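CurF (Lyngbya majuscula, PDB 2Q35) probably decarboxylates an intermediate of polyketide chain beta-branching, acting as the crotonase-type ECH2 domain of CurF. Local coordinates at residues N11-I16 against L188-A193; S22-F27 against G57-S62. The protein carries 1 engineered substitution. All coordinates share one frame; numbering follows the deposited sequence.

How the contacts relate
Contact 1 (11-16 with 188-193) pairs the start of strand 13-18 with helix 178-192. Its centre is about 19 Å from the centre of the chain. Contact 2 (22-27 with 57-62) joins the loops that follow strands 13-18 and 50-54, which are parallel neighbours in the main sheet. It lies nearer the middle, its centre about 11 Å from the centre of the chain. In sequence contact 2 is nested inside the loop that contact 1 closes. Their centres are 23 Å apart, and their nearest atoms about 7 Å, so they do not touch. The side chain of Phe27 in contact 2 is about 6 Å from a bound glycerol, probably from the crystallisation liquor.

Contact 1: residues N11-I16 against L188-A193; sequences NGVVQI and LGQKIA
Val13, at the start of strand 13-18, faces Gly189 in the last turns of helix 178-192, with their CA atoms 6.3 Å apart. The absence of a side chain at Gly189 permits this approach, because a CB there would press tightly on Val13 CG1. Val13 CG2 is what touches the helix. It lies anti to its own carbonyl carbon and meets Gly189 O at 3.6 Å and Ala193 CB at 3.7 Å. Asn11 and Gly12 both have positive phi, with the angles of a type I' turn. They form the tight beta-hairpin turn between strands 4-10 and 13-18, and helix 178-192 packs beside this end of the crotonase-type sheet. The amide of Gln190 spans the junction. Its bend at chi2 (-65°) brings the group back to the hairpin. Asn11 ND2 donates to Gln190 OE1 at 2.9 Å, in a fairly straight bond (162° at the hydrogen). Gln190 OE1 lies close to the amide plane of Asn11, but ND2 stands above the carbonyl plane of Gln190; the two amides are nearly perpendicular. Gln190 NE2 packs on Val13 CG2 at 3.5 Å and donates to Gly10 O. With an alanine here, Asn11 ND2 and Gly10 O would probably lose their helix partner and one side of Val13 its cover. A water donates to both Asn11 O (2.8 Å) and Ala193 O, and the latter also accepts from Lys49 NZ.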
ATOM      1  N   ASN A  11      26.982  -9.100  18.577  1.00 12.60           N
ATOM      2  CA  ASN A  11      25.954  -8.187  19.087  1.00 13.12           C
ATOM      3  C   ASN A  11      24.556  -8.770  19.021  1.00 13.86           C
ATOM      4  O   ASN A  11      23.572  -8.026  18.978  1.00 14.47           O
ATOM      5  CB  ASN A  11      26.012  -6.872  18.318  1.00 12.70           C
ATOM      6  CG  ASN A  11      27.413  -6.294  18.310  1.00 12.08           C
ATOM      7  OD1 ASN A  11      28.056  -6.233  19.361  1.00 13.35           O
ATOM      8  ND2 ASN A  11      27.897  -5.884  17.130  1.00 14.06           N
ATOM      9  N   GLY A  12      24.479 -10.101  19.037  1.00 13.97           N
ATOM     10  CA  GLY A  12      23.172 -10.771  19.030  1.00 14.21           C
ATOM     11  C   GLY A  12      22.597 -11.038  17.645  1.00 14.41           C
ATOM     12  O   GLY A  12      21.492 -11.544  17.511  1.00 15.37           O
ATOM     13  N   VAL A  13      23.339 -10.696  16.587  1.00 13.60           N
ATOM     14  CA  VAL A  13      22.887 -11.007  15.221  1.00 13.25           C
ATOM     15  C   VAL A  13      23.425 -12.388  14.847  1.00 13.06           C
ATOM     16  O   VAL A  13      24.632 -12.689  15.041  1.00 14.37           O
ATOM     17  CB  VAL A  13      23.397  -9.940  14.192  1.00 11.79           C
ATOM     18  CG1 VAL A  13      22.895 -10.236  12.805  1.00 15.68           C
ATOM     19  CG2 VAL A  13      22.917  -8.562  14.593  1.00 12.37           C
ATOM     20  N   VAL A  14      22.557 -13.229  14.305  1.00 12.04           N
ATOM     21  CA  VAL A  14      22.982 -14.578  13.873  1.00 12.45           C
ATOM     22  C   VAL A  14      22.557 -14.856  12.446  1.00 14.19           C
ATOM     23  O   VAL A  14      21.659 -14.208  11.930  1.00 14.76           O
ATOM     24  CB  VAL A  14      22.503 -15.705  14.837  1.00 13.27           C
ATOM     25  CG1 VAL A  14      22.949 -15.398  16.242  1.00 13.91           C
ATOM     26  CG2 VAL A  14      21.009 -15.867  14.744  1.00 15.19           C
ATOM     27  N   GLN A  15      23.242 -15.787  11.801  1.00 13.72           N
ATOM     28  CA  GLN A  15      22.931 -16.121  10.434  1.00 13.94           C
ATOM     29  C   GLN A  15      22.581 -17.595  10.329  1.00 13.93           C
ATOM     30  O   GLN A  15      23.321 -18.450  10.822  1.00 14.09           O
ATOM     31  CB  GLN A  15      24.141 -15.759   9.535  1.00 13.90           C
ATOM     32  CG  GLN A  15      23.897 -16.001   8.035  1.00 13.37           C
ATOM     33  CD  GLN A  15      25.116 -15.613   7.194  1.00 14.83           C
ATOM     34  OE1 GLN A  15      25.700 -14.563   7.428  1.00 16.44           O
ATOM     35  NE2 GLN A  15      25.521 -16.479   6.259  1.00 16.05           N
ATOM     36  N   ILE A  16      21.448 -17.886   9.679  1.00 14.31           N
ATOM     37  CA  ILE A  16      21.057 -19.269   9.361  1.00 15.16           C
ATOM     38  C   ILE A  16      21.187 -19.424   7.859  1.00 14.95           C
ATOM     39  O   ILE A  16      20.521 -18.715   7.100  1.00 15.13           O
ATOM     40  CB  ILE A  16      19.616 -19.564   9.804  1.00 15.95           C
ATOM     41  CG1 ILE A  16      19.528 -19.523  11.347  1.00 15.84           C
ATOM     42  CG2 ILE A  16      19.154 -20.923   9.263  1.00 15.34           C
ATOM     43  CD1 ILE A  16      18.073 -19.715  11.954  1.00 16.07           C
ATOM     44  N   LEU A 188      21.845  -3.982   8.239  1.00 11.31           N
ATOM     45  CA  LEU A 188      20.522  -3.698   8.771  1.00 11.01           C
ATOM     46  C   LEU A 188      20.351  -4.434  10.102  1.00 10.65           C
ATOM     47  O   LEU A 188      19.821  -3.847  11.064  1.00 10.89           O
ATOM     48  CB  LEU A 188      19.449  -4.122   7.767  1.00 11.71           C
ATOM     49  CG  LEU A 188      17.979  -4.002   8.213  1.00 10.96           C
ATOM     50  CD1 LEU A 188      17.602  -2.581   8.659  1.00 11.15           C
ATOM     51  CD2 LEU A 188      17.085  -4.524   7.083  1.00 12.54           C
ATOM     52  N   GLY A 189      20.812  -5.682  10.167  1.00  9.50           N
ATOM     53  CA  GLY A 189      20.637  -6.493  11.397  1.00 10.07           C
ATOM     54  C   GLY A 189      21.361  -5.816  12.556  1.00 11.59           C
ATOM     55  O   GLY A 189      20.854  -5.737  13.664  1.00 11.89           O
ATOM     56  N   GLN A 190      22.559  -5.303  12.302  1.00  9.39           N
ATOM     57  CA  GLN A 190      23.317  -4.671  13.383  1.00  9.20           C
ATOM     58  C   GLN A 190      22.600  -3.417  13.887  1.00  9.81           C
ATOM     59  O   GLN A 190      22.636  -3.125  15.080  1.00 10.34           O
ATOM     60  CB  GLN A 190      24.759  -4.347  12.911  1.00  9.22           C
ATOM     61  CG  GLN A 190      25.611  -5.630  12.717  1.00  9.38           C
ATOM     62  CD  GLN A 190      25.885  -6.424  14.006  1.00  9.39           C
ATOM     63  OE1 GLN A 190      25.833  -5.888  15.108  1.00 11.89           O
ATOM     64  NE2 GLN A 190      26.197  -7.697  13.855  1.00 11.21           N
ATOM     65  N   LYS A 191      21.947  -2.678  12.988  1.00 10.03           N
ATOM     66  CA  LYS A 191      21.186  -1.493  13.419  1.00  9.69           C
ATOM     67  C   LYS A 191      20.043  -1.913  14.311  1.00 10.34           C
ATOM     68  O   LYS A 191      19.812  -1.319  15.363  1.00 12.21           O
ATOM     69  CB  LYS A 191      20.601  -0.742  12.235  1.00 10.71           C
ATOM     70  CG  LYS A 191      21.624   0.007  11.428  1.00 11.94           C
ATOM     71  CD  LYS A 191      20.983   0.591  10.202  1.00 13.33           C
ATOM     72  CE  LYS A 191      22.060   1.238   9.318  1.00 15.12           C
ATOM     73  NZ  LYS A 191      21.409   2.044   8.251  1.00 27.10           N
ATOM     74  N   ILE A 192      19.331  -2.931  13.861  1.00 10.86           N
ATOM     75  CA  ILE A 192      18.170  -3.426  14.632  1.00 10.71           C
ATOM     76  C   ILE A 192      18.619  -3.912  16.013  1.00 10.62           C
ATOM     77  O   ILE A 192      17.944  -3.631  17.030  1.00 10.92           O
ATOM     78  CB  ILE A 192      17.424  -4.503  13.857  1.00 10.69           C
ATOM     79  CG1 ILE A 192      16.780  -3.890  12.609  1.00 11.60           C
ATOM     80  CG2 ILE A 192      16.316  -5.146  14.735  1.00 12.79           C
ATOM     81  CD1 ILE A 192      16.178  -4.948  11.654  1.00 13.01           C
ATOM     82  N   ALA A 193      19.743  -4.631  16.052  1.00  9.26           N
ATOM     83  CA  ALA A 193      20.231  -5.256  17.308  1.00 10.42           C
ATOM     84  C   ALA A 193      20.685  -4.256  18.367  1.00 11.19           C
ATOM     85  O   ALA A 193      21.017  -4.671  19.480  1.00 12.75           O
ATOM     86  CB  ALA A 193      21.335  -6.290  17.032  1.00 10.74           C
TER
HETATM   87  O   HOH W   1      23.275  -6.149  21.011  1.00 29.31           O

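Contact 2: residues S22-F27 against G57-S62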
ATOM      1  N   SER A  22      22.293 -30.391  -3.241  1.00 23.11           N
ATOM      2  CA  SER A  22      21.624 -31.450  -4.009  1.00 23.94           C
ATOM      3  C   SER A  22      20.190 -31.102  -4.450  1.00 23.64           C
ATOM      4  O   SER A  22      19.727 -31.578  -5.484  1.00 23.85           O
ATOM      5  CB  SER A  22      21.679 -32.798  -3.269  1.00 24.54           C
ATOM      6  OG  SER A  22      21.405 -32.650  -1.880  1.00 28.93           O
ATOM      7  N   SER A  23      19.499 -30.245  -3.699  1.00 20.55           N
ATOM      8  CA  SER A  23      18.134 -29.872  -4.053  1.00 20.91           C
ATOM      9  C   SER A  23      18.023 -28.397  -4.441  1.00 19.61           C
ATOM     10  O   SER A  23      16.916 -27.898  -4.686  1.00 18.92           O
ATOM     11  CB  SER A  23      17.191 -30.128  -2.874  1.00 20.30           C
ATOM     12  OG  SER A  23      17.387 -29.154  -1.858  1.00 20.31           O
ATOM     13  N   ARG A  24      19.171 -27.718  -4.474  1.00 18.70           N
ATOM     14  CA  ARG A  24      19.235 -26.272  -4.710  1.00 20.29           C
ATOM     15  C   ARG A  24      18.349 -25.552  -3.703  1.00 18.20           C
ATOM     16  O   ARG A  24      17.484 -24.745  -4.076  1.00 17.59           O
ATOM     17  CB  ARG A  24      18.784 -25.939  -6.127  1.00 19.38           C
ATOM     18  CG  ARG A  24      19.733 -26.459  -7.201  1.00 23.39           C
ATOM     19  CD  ARG A  24      19.000 -26.815  -8.481  1.00 26.57           C
ATOM     20  NE  ARG A  24      17.934 -27.811  -8.297  1.00 40.23           N
ATOM     21  CZ  ARG A  24      18.086 -29.064  -7.851  1.00 41.91           C
ATOM     22  NH1 ARG A  24      19.275 -29.542  -7.494  1.00 44.56           N
ATOM     23  NH2 ARG A  24      17.023 -29.851  -7.742  1.00 43.16           N
ATOM     24  N   ASN A  25      18.528 -25.885  -2.425  1.00 18.93           N
ATOM     25  CA  ASN A  25      17.723 -25.322  -1.355  1.00 18.15           C
ATOM     26  C   ASN A  25      16.215 -25.481  -1.554  1.00 17.83           C
ATOM     27  O   ASN A  25      15.428 -24.563  -1.283  1.00 15.83           O
ATOM     28  CB  ASN A  25      18.097 -23.859  -1.080  1.00 18.37           C
ATOM     29  CG  ASN A  25      19.442 -23.719  -0.383  1.00 20.58           C
ATOM     30  OD1 ASN A  25      20.091 -24.708  -0.039  1.00 23.72           O
ATOM     31  ND2 ASN A  25      19.862 -22.475  -0.159  1.00 16.32           N
ATOM     32  N   GLY A  26      15.828 -26.654  -2.046  1.00 17.18           N
ATOM     33  CA  GLY A  26      14.427 -27.033  -2.100  1.00 16.54           C
ATOM     34  C   GLY A  26      13.934 -27.347  -0.702  1.00 16.49           C
ATOM     35  O   GLY A  26      14.714 -27.365   0.259  1.00 17.08           O
ATOM     36  N   PHE A  27      12.635 -27.593  -0.603  1.00 15.50           N
ATOM     37  CA  PHE A  27      11.990 -28.007   0.636  1.00 16.90           C
ATOM     38  C   PHE A  27      12.243 -29.500   0.872  1.00 17.71           C
ATOM     39  O   PHE A  27      11.298 -30.295   1.042  1.00 18.02           O
ATOM     40  CB  PHE A  27      10.490 -27.683   0.586  1.00 16.85           C
ATOM     41  CG  PHE A  27      10.173 -26.211   0.681  1.00 17.44           C
ATOM     42  CD1 PHE A  27      11.165 -25.281   0.992  1.00 15.59           C
ATOM     43  CD2 PHE A  27       8.875 -25.758   0.497  1.00 18.32           C
ATOM     44  CE1 PHE A  27      10.874 -23.918   1.109  1.00 18.69           C
ATOM     45  CE2 PHE A  27       8.580 -24.397   0.606  1.00 19.64           C
ATOM     46  CZ  PHE A  27       9.592 -23.481   0.919  1.00 16.65           C
ATOM     47  N   GLY A  57      25.352 -19.731  -2.866  1.00 16.33           N
ATOM     48  CA  GLY A  57      25.536 -19.628  -4.313  1.00 17.66           C
ATOM     49  C   GLY A  57      24.379 -18.889  -4.961  1.00 18.52           C
ATOM     50  O   GLY A  57      24.013 -17.789  -4.529  1.00 19.12           O
ATOM     51  N   ASN A  58      23.805 -19.519  -5.979  1.00 19.12           N
ATOM     52  CA  ASN A  58      22.790 -18.898  -6.832  1.00 18.59           C
ATOM     53  C   ASN A  58      21.359 -19.039  -6.321  1.00 16.45           C
ATOM     54  O   ASN A  58      20.440 -18.574  -6.997  1.00 14.27           O
ATOM     55  CB  ASN A  58      22.850 -19.496  -8.236  1.00 19.64           C
ATOM     56  CG  ASN A  58      24.065 -19.027  -9.022  1.00 20.93           C
ATOM     57  OD1 ASN A  58      24.561 -17.919  -8.812  1.00 29.68           O
ATOM     58  ND2 ASN A  58      24.541 -19.867  -9.926  1.00 26.16           N
ATOM     59  N   TYR A  59      21.187 -19.689  -5.167  1.00 16.47           N
ATOM     60  CA  TYR A  59      19.856 -20.078  -4.679  1.00 16.27           C
ATOM     61  C   TYR A  59      19.581 -19.612  -3.267  1.00 14.98           C
ATOM     62  O   TYR A  59      20.373 -19.868  -2.341  1.00 15.74           O
ATOM     63  CB  TYR A  59      19.686 -21.596  -4.718  1.00 17.28           C
ATOM     64  CG  TYR A  59      19.801 -22.156  -6.097  1.00 17.39           C
ATOM     65  CD1 TYR A  59      18.717 -22.132  -6.959  1.00 16.62           C
ATOM     66  CD2 TYR A  59      21.011 -22.669  -6.547  1.00 19.97           C
ATOM     67  CE1 TYR A  59      18.834 -22.631  -8.263  1.00 22.15           C
ATOM     68  CE2 TYR A  59      21.144 -23.173  -7.838  1.00 20.68           C
ATOM     69  CZ  TYR A  59      20.054 -23.138  -8.686  1.00 23.63           C
ATOM     70  OH  TYR A  59      20.194 -23.659  -9.953  1.00 24.39           O
ATOM     71  N   PHE A  60      18.451 -18.930  -3.110  1.00 14.68           N
ATOM     72  CA  PHE A  60      17.915 -18.709  -1.785  1.00 13.49           C
ATOM     73  C   PHE A  60      17.075 -19.941  -1.400  1.00 14.22           C
ATOM     74  O   PHE A  60      17.439 -20.681  -0.494  1.00 14.95           O
ATOM     75  CB  PHE A  60      17.102 -17.404  -1.682  1.00 12.68           C
ATOM     76  CG  PHE A  60      16.413 -17.246  -0.340  1.00 13.04           C
ATOM     77  CD1 PHE A  60      17.149 -16.878   0.770  1.00 14.31           C
ATOM     78  CD2 PHE A  60      15.026 -17.514  -0.186  1.00 14.82           C
ATOM     79  CE1 PHE A  60      16.530 -16.713   2.048  1.00 15.60           C
ATOM     80  CE2 PHE A  60      14.405 -17.384   1.089  1.00 13.64           C
ATOM     81  CZ  PHE A  60      15.170 -16.986   2.200  1.00 15.19           C
ATOM     82  N   SER A  61      15.961 -20.156  -2.107  1.00 13.38           N
ATOM     83  CA  SER A  61      15.113 -21.332  -1.882  1.00 13.73           C
ATOM     84  C   SER A  61      14.301 -21.689  -3.120  1.00 13.73           C
ATOM     85  O   SER A  61      13.667 -20.826  -3.728  1.00 13.41           O
ATOM     86  CB  SER A  61      14.178 -21.083  -0.691  1.00 15.14           C
ATOM     87  OG  SER A  61      13.292 -22.199  -0.554  1.00 14.62           O
ATOM     88  N   SER A  62      14.325 -22.974  -3.486  1.00 14.70           N
ATOM     89  CA  SER A  62      13.635 -23.462  -4.688  1.00 15.21           C
ATOM     90  C   SER A  62      12.227 -23.984  -4.370  1.00 14.27           C
ATOM     91  O   SER A  62      11.498 -24.392  -5.272  1.00 15.53           O
ATOM     92  CB  SER A  62      14.467 -24.550  -5.401  1.00 16.91           C
ATOM     93  OG  SER A  62      15.703 -24.005  -5.857  1.00 19.66           O
TER
HETATM   94  O   HOH W   2      14.669 -23.816   1.191  1.00 22.66           O
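Ser62 bonds to two successive carbonyls of the facing loop. Its hydroxyl OG donates to Arg24 O at 2.6 Å, only 16° from that carbonyl plane. Its backbone N donates to Asn25 O at 2.9 Å. A torsion chi1 of -63° keeps OG beside the backbone N of Ser62, and both donors can thus face the same loop. Arg24 and Asn25 both have positive phi, and the chain curls here to present these carbonyls. The side chain of Asn25 adds a third bond across the contact: ND2 donates to Phe60 O at 3.0 Å, from above the carbonyl plane. ND2 also donates to Met18 O, and OD1 accepts from Asp20 N, so the buried amide is held at both ends. Water 2 donates to Asn25 O and is hydrogen-bonded to Ser61 OG at 2.7 Å. This water lies at the edge of the Phe27 ring, in its plane, while Phe27 CE1 is 3.4 Å from Ser61 OG.

Farther out, Arg24 lies along Tyr59, pointing the same way. Arg24 CB sits 3.7 Å from the centroid of the Tyr59 ring, almost on its normal, in a CH-pi contact. Arg24 CG follows over the same face, 3.6 Å from Tyr59 CE2. Bends at chi2 and chi3 then turn the guanidinium back, nearly perpendicular to the ring, and NH1 donates to Ser22 O. His100 meets Tyr59 edge-to-face.

The sequence around Ser61 and Ser62 resembles the crotonase-family segment that supplies an oxyanion-hole N-H. Ser62 and Asn25 bond across the contact to backbone carbonyls, so these bonds probably depend more on the course of the two loops than on which side chains the accepting residues carry.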